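Local coordinates for protein tubulin-specific chaperone (Trypanosoma brucei, PDB 4B6W) that probably binds alpha-tubulin as tubulin-binding cofactor B, a chaperone of the cytoplasm, of which this chain is the ubiquitin-like domain, at residues L7-S12 / F38-E43; Q48-R53 / E75-V80. All coordinates share one frame; numbering follows the deposited sequence. Where two conformers were deposited one is given.

Interaction 1. Residues L7-S12 / F38-E43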
loop_
_atom_site.group_PDB
_atom_site.type_symbol
_atom_site.label_atom_id
_atom_site.label_comp_id
_atom_site.label_asym_id
_atom_site.label_seq_id
_atom_site.Cartn_x
_atom_site.Cartn_y
_atom_site.Cartn_z
ATOM N N LEU A 7 -4.147 -5.876 -0.240
ATOM C CA LEU A 7 -3.964 -4.904 0.823
ATOM C C LEU A 7 -4.265 -5.594 2.120
ATOM O O LEU A 7 -5.286 -6.309 2.236
ATOM C CB LEU A 7 -4.899 -3.721 0.678
ATOM C CG LEU A 7 -4.881 -2.865 -0.573
ATOM C CD1 LEU A 7 -6.009 -1.815 -0.495
ATOM C CD2 LEU A 7 -3.536 -2.205 -0.726
ATOM N N THR A 8 -3.368 -5.359 3.076
ATOM C CA THR A 8 -3.521 -5.768 4.450
ATOM C C THR A 8 -3.453 -4.502 5.331
ATOM O O THR A 8 -3.070 -3.439 4.865
ATOM C CB THR A 8 -2.425 -6.763 4.850
ATOM O OG1 THR A 8 -1.138 -6.146 4.667
ATOM C CG2 THR A 8 -2.503 -8.031 4.002
ATOM N N HIS A 9 -3.822 -4.640 6.601
ATOM C CA HIS A 9 -3.954 -3.499 7.499
ATOM C C HIS A 9 -3.443 -3.848 8.881
ATOM O O HIS A 9 -3.925 -4.781 9.465
ATOM C CB HIS A 9 -5.437 -3.095 7.594
ATOM C CG HIS A 9 -5.652 -1.815 8.341
ATOM N ND1 HIS A 9 -6.566 -1.693 9.370
ATOM C CD2 HIS A 9 -5.057 -0.602 8.219
ATOM C CE1 HIS A 9 -6.520 -0.457 9.842
ATOM N NE2 HIS A 9 -5.598 0.219 9.174
ATOM N N SER A 10 -2.513 -3.063 9.417
ATOM C CA SER A 10 -1.881 -3.349 10.717
ATOM C C SER A 10 -2.813 -3.348 11.932
ATOM O O SER A 10 -2.428 -3.854 12.993
ATOM C CB SER A 10 -0.728 -2.372 10.992
ATOM O OG SER A 10 -1.178 -1.082 11.357
ATOM N N ALA A 11 -4.017 -2.784 11.787
ATOM C CA ALA A 11 -4.950 -2.608 12.890
ATOM C C ALA A 11 -6.242 -3.342 12.655
ATOM O O ALA A 11 -7.213 -3.073 13.329
ATOM C CB ALA A 11 -5.237 -1.150 13.090
ATOM N N SER A 12 -6.283 -4.286 11.723
ATOM C CA SER A 12 -7.503 -5.072 11.540
ATOM C C SER A 12 -7.237 -6.420 10.912
ATOM O O SER A 12 -6.128 -6.725 10.457
ATOM C CB SER A 12 -8.559 -4.296 10.700
ATOM O OG SER A 12 -8.335 -4.351 9.300
ATOM N N PHE A 38 -10.035 0.845 4.237
ATOM C CA PHE A 38 -9.682 0.765 5.656
ATOM C C PHE A 38 -10.057 1.993 6.502
ATOM O O PHE A 38 -10.400 1.842 7.696
ATOM C CB PHE A 38 -8.215 0.374 5.823
ATOM C CG PHE A 38 -7.882 -0.964 5.201
ATOM C CD1 PHE A 38 -8.745 -2.051 5.312
ATOM C CD2 PHE A 38 -6.731 -1.142 4.508
ATOM C CE1 PHE A 38 -8.430 -3.299 4.706
ATOM C CE2 PHE A 38 -6.432 -2.380 3.935
ATOM C CZ PHE A 38 -7.296 -3.449 4.049
ATOM N N ALA A 39 -10.038 3.176 5.901
ATOM C CA ALA A 39 -10.594 4.376 6.544
ATOM C C ALA A 39 -9.714 4.908 7.672
ATOM O O ALA A 39 -10.221 5.531 8.583
ATOM C CB ALA A 39 -12.057 4.131 7.054
ATOM N N THR A 40 -8.409 4.618 7.605
ATOM C CA THR A 40 -7.375 5.370 8.325
ATOM C C THR A 40 -7.189 6.635 7.515
ATOM O O THR A 40 -7.044 6.535 6.297
ATOM C CB THR A 40 -5.984 4.636 8.322
ATOM O OG1 THR A 40 -6.115 3.324 8.873
ATOM C CG2 THR A 40 -4.934 5.418 9.152
ATOM N N PRO A 41 -7.179 7.820 8.161
ATOM C CA PRO A 41 -6.766 8.986 7.374
ATOM C C PRO A 41 -5.371 8.771 6.759
ATOM O O PRO A 41 -4.486 8.275 7.424
ATOM C CB PRO A 41 -6.732 10.129 8.392
ATOM C CG PRO A 41 -7.526 9.657 9.553
ATOM C CD PRO A 41 -7.419 8.158 9.575
ATOM N N PRO A 42 -5.196 9.127 5.485
ATOM C CA PRO A 42 -3.925 8.945 4.787
ATOM C C PRO A 42 -2.707 9.615 5.439
ATOM O O PRO A 42 -1.579 9.149 5.254
ATOM C CB PRO A 42 -4.207 9.555 3.414
ATOM C CG PRO A 42 -5.672 9.349 3.238
ATOM C CD PRO A 42 -6.245 9.618 4.570
ATOM N N GLU A 43 -2.945 10.693 6.174
ATOM C CA GLU A 43 -1.889 11.351 6.932
ATOM C C GLU A 43 -1.352 10.436 8.056
ATOM O O GLU A 43 -0.261 10.667 8.572
ATOM C CB GLU A 43 -2.380 12.703 7.480
ATOM C CG GLU A 43 -3.726 12.677 8.245
ATOM C CD GLU A 43 -4.978 12.884 7.365
ATOM O OE1 GLU A 43 -5.021 12.406 6.203
ATOM O OE2 GLU A 43 -5.935 13.519 7.865
#
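His-9 and Phe-38 lie against each other as an offset stack. Their ring centroids are 4.9 Å apart and the planes are turned by only 17°. The side chains run antiparallel, so each CB lies over the other's ring. His-9 CB sits 3.8 Å from the centroid of the Phe-38 ring, almost on the ring normal. Phe-38 CB sits 4.1 Å from the centroid of the His-9 ring. Two CH-pi contacts make up much of the overlap. The torsion of His-9 makes this possible: CG is anti to the backbone N (chi1 -172°), which lays the imidazole over Phe-38 CB and brings NE2 within bonding distance of Thr-40 OG1.

The packing is tight on the side of the Phe-38 ring. Leu-7 CB comes within 3.8 Å of Phe-38 CE2, and Leu-7 O lies at the ring edge, in plane. Val-16 and Met-14 add further contacts to Phe-38. The other side is looser. Ser-10 and Ala-11, in the type I turn from His-9 to Ser-12, are exposed, as is Ala-39.

The imidazole is held at both nitrogens. NE2 donates to Thr-40 OG1 at 3.2 Å; the bond is bent and the hydroxyl is tilted 27° out of the ring plane. ND1 is hydrogen-bonded to Ser-12 OG at 3.2 Å. The stronger partner of Thr-40 OG1 is Asp-82, whose carboxylate also makes a weak bond to His-9 NE2.

The contact joins the end of strand 2-9 to the loop after helix 27-35. Its chemistry implies that stacking probably holds the buried imidazole flat, and hydroxyls at both nitrogens help to fix its rotation. The nearby Asp-82 carboxylate may favour a proton on NE2.

Interaction 2. Residues Q48-R53 / E75-V80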
loop_
_atom_site.group_PDB
_atom_site.type_symbol
_atom_site.label_atom_id
_atom_site.label_comp_id
_atom_site.label_asym_id
_atom_site.label_seq_id
_atom_site.Cartn_x
_atom_site.Cartn_y
_atom_site.Cartn_z
ATOM N N GLN A 48 3.898 -0.209 3.572
ATOM C CA GLN A 48 4.988 -1.177 3.529
ATOM C C GLN A 48 4.786 -2.068 2.281
ATOM O O GLN A 48 3.714 -2.627 2.108
ATOM C CB GLN A 48 4.924 -2.047 4.809
ATOM C CG GLN A 48 6.007 -3.123 4.914
ATOM C CD GLN A 48 5.820 -4.032 6.097
ATOM O OE1 GLN A 48 4.878 -3.890 6.876
ATOM N NE2 GLN A 48 6.714 -5.000 6.232
ATOM N N LEU A 49 5.793 -2.205 1.429
ATOM C CA LEU A 49 5.668 -3.035 0.230
ATOM C C LEU A 49 6.354 -4.344 0.574
ATOM O O LEU A 49 7.529 -4.362 0.968
ATOM C CB LEU A 49 6.310 -2.381 -1.013
ATOM C CG LEU A 49 6.095 -3.107 -2.363
ATOM C CD1 LEU A 49 4.616 -3.175 -2.733
ATOM C CD2 LEU A 49 6.959 -2.521 -3.514
ATOM N N ILE A 50 5.581 -5.432 0.488
ATOM C CA ILE A 50 6.067 -6.771 0.744
ATOM C C ILE A 50 5.983 -7.539 -0.566
ATOM O O ILE A 50 5.000 -7.466 -1.264
ATOM C CB ILE A 50 5.226 -7.469 1.826
ATOM C CG1 ILE A 50 5.161 -6.613 3.110
ATOM C CG2 ILE A 50 5.803 -8.865 2.161
ATOM C CD1 ILE A 50 3.923 -6.893 4.015
ATOM N N ASP A 51 7.013 -8.274 -0.934
ATOM C CA ASP A 51 6.869 -9.119 -2.109
ATOM C C ASP A 51 6.048 -10.387 -1.813
ATOM O O ASP A 51 5.582 -10.621 -0.693
ATOM C CB ASP A 51 8.235 -9.420 -2.738
ATOM C CG ASP A 51 8.955 -10.586 -2.100
ATOM O OD1 ASP A 51 8.465 -11.097 -1.074
ATOM O OD2 ASP A 51 10.016 -10.990 -2.651
ATOM N N ASP A 52 5.855 -11.179 -2.853
ATOM C CA ASP A 52 5.082 -12.427 -2.766
ATOM C C ASP A 52 5.774 -13.567 -2.006
ATOM O O ASP A 52 5.180 -14.606 -1.797
ATOM C CB ASP A 52 4.734 -12.904 -4.177
ATOM C CG ASP A 52 5.955 -13.015 -5.077
ATOM O OD1 ASP A 52 6.916 -12.243 -4.897
ATOM O OD2 ASP A 52 5.961 -13.871 -5.988
ATOM N N ARG A 53 7.034 -13.394 -1.635
ATOM C CA ARG A 53 7.714 -14.332 -0.732
ATOM C C ARG A 53 7.707 -13.852 0.735
ATOM O O ARG A 53 8.375 -14.445 1.587
ATOM C CB ARG A 53 9.148 -14.518 -1.187
ATOM C CG ARG A 53 9.276 -15.149 -2.556
ATOM C CD ARG A 53 10.114 -14.259 -3.457
ATOM N NE ARG A 53 10.688 -15.010 -4.561
ATOM C CZ ARG A 53 11.935 -14.866 -5.014
ATOM N NH1 ARG A 53 12.763 -13.969 -4.475
ATOM N NH2 ARG A 53 12.353 -15.621 -6.023
ATOM N N GLU A 75 1.268 -9.471 -7.501
ATOM C CA GLU A 75 1.165 -10.425 -6.399
ATOM C C GLU A 75 1.906 -9.966 -5.157
ATOM O O GLU A 75 2.009 -10.700 -4.178
ATOM C CB GLU A 75 1.587 -11.845 -6.817
ATOM C CG GLU A 75 1.216 -12.285 -8.273
ATOM C CD GLU A 75 -0.260 -12.062 -8.630
ATOM O OE1 GLU A 75 -1.081 -12.050 -7.669
ATOM O OE2 GLU A 75 -0.601 -11.921 -9.866
ATOM N N PHE A 76 2.393 -8.730 -5.194
ATOM C CA PHE A 76 3.027 -8.077 -4.058
ATOM C C PHE A 76 1.928 -7.618 -3.110
ATOM O O PHE A 76 0.765 -7.591 -3.510
ATOM C CB PHE A 76 3.851 -6.868 -4.509
ATOM C CG PHE A 76 5.253 -7.195 -4.955
ATOM C CD1 PHE A 76 5.560 -8.404 -5.547
ATOM C CD2 PHE A 76 6.254 -6.254 -4.821
ATOM C CE1 PHE A 76 6.852 -8.680 -5.966
ATOM C CE2 PHE A 76 7.550 -6.511 -5.258
ATOM C CZ PHE A 76 7.847 -7.725 -5.824
ATOM N N VAL A 77 2.299 -7.239 -1.878
ATOM C CA VAL A 77 1.327 -6.904 -0.852
ATOM C C VAL A 77 1.650 -5.528 -0.335
ATOM O O VAL A 77 2.801 -5.230 0.038
ATOM C CB VAL A 77 1.355 -7.939 0.307
ATOM C CG1 VAL A 77 0.437 -7.534 1.444
ATOM C CG2 VAL A 77 0.984 -9.328 -0.208
ATOM N N ILE A 78 0.657 -4.648 -0.364
ATOM C CA ILE A 78 0.840 -3.346 0.250
ATOM C C ILE A 78 0.192 -3.464 1.625
ATOM O O ILE A 78 -1.034 -3.700 1.721
ATOM C CB ILE A 78 0.173 -2.220 -0.546
ATOM C CG1 ILE A 78 0.947 -1.905 -1.834
ATOM C CG2 ILE A 78 0.104 -0.952 0.300
ATOM C CD1 ILE A 78 0.290 -0.875 -2.715
ATOM N N HIS A 79 1.012 -3.335 2.678
ATOM C CA HIS A 79 0.539 -3.444 4.062
ATOM C C HIS A 79 0.398 -2.045 4.635
ATOM O O HIS A 79 1.327 -1.241 4.573
ATOM C CB HIS A 79 1.499 -4.296 4.885
ATOM C CG HIS A 79 1.152 -4.380 6.338
ATOM N ND1 HIS A 79 0.007 -5.002 6.798
ATOM C CD2 HIS A 79 1.819 -3.947 7.442
ATOM C CE1 HIS A 79 -0.017 -4.949 8.119
ATOM N NE2 HIS A 79 1.070 -4.317 8.537
ATOM N N VAL A 80 -0.783 -1.746 5.165
ATOM C CA VAL A 80 -1.067 -0.414 5.691
ATOM C C VAL A 80 -0.800 -0.338 7.211
ATOM O O VAL A 80 -1.497 -0.979 8.000
ATOM C CB VAL A 80 -2.534 -0.008 5.356
ATOM C CG1 VAL A 80 -2.852 1.377 5.869
ATOM C CG2 VAL A 80 -2.771 -0.120 3.845
#
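Gln-48 and His-79 both set CG anti to the backbone N (chi1 180° and 176°), which sends the amide and the imidazole out from the same sheet face. Gln-48 OE1 comes 3.1 Å from His-79 CD2, with the two planes 77° apart. The polar ends have other partners: Gln-48 NE2 bonds Thr-56, and His-79 ND1 bonds Thr-8. Ile-50 lies alongside His-79, its CD1 3.7 Å from His-79 CB, and also meets Val-77.

Four nearly straight backbone bonds join the strands, two in each hydrogen-bonded pair. Gln-48 N reaches His-79 O at 2.9 Å, and Ile-50 N reaches Val-77 O at 2.8 Å. Between them, Leu-49 and Ile-78 form a non-hydrogen-bonded pair facing the buried side, with Leu-49 CD1 4.0 Å from Ile-78 CG1.

Asp-51 CA makes a CH-pi contact over one face of the Phe-76 ring, 3.7 Å from its centroid. Leu-49 CG touches the ring edge. Asp-51 OD1 accepts from Arg-53 N at 2.8 Å in an Asx turn, and also from Ile-55 N. This antiparallel pairing of strands 45-50 and 77-82 belongs to the mixed sheet of the ubiquitin-like beta-grasp fold.

How the interactions relate
Interactions 1 and 2 both reach one sheet, in which strands 2-9 and 77-82 are neighbours. Their centres are about 14 Å apart. Interaction 1 ties strand 2-9 to the loop that follows helix 27-35, and interaction 2 ties strand 77-82 to strand 45-50. Two probable hydrogen bonds, each 2.7 Å, link them directly: Thr-8 OG1 to His-79 ND1 joins side chains of the two strands, and Ser-10 N to Val-80 O joins their backbones. His-9 CD2 also packs against Val-80 O at 3.6 Å. The seam between strands 2-9 and 77-82 thus connects the two contacts. A bound 1,2-ethanediol, probably from the crystallisation liquor, lies about 6 Å from the Phe-38 side chain of interaction 1.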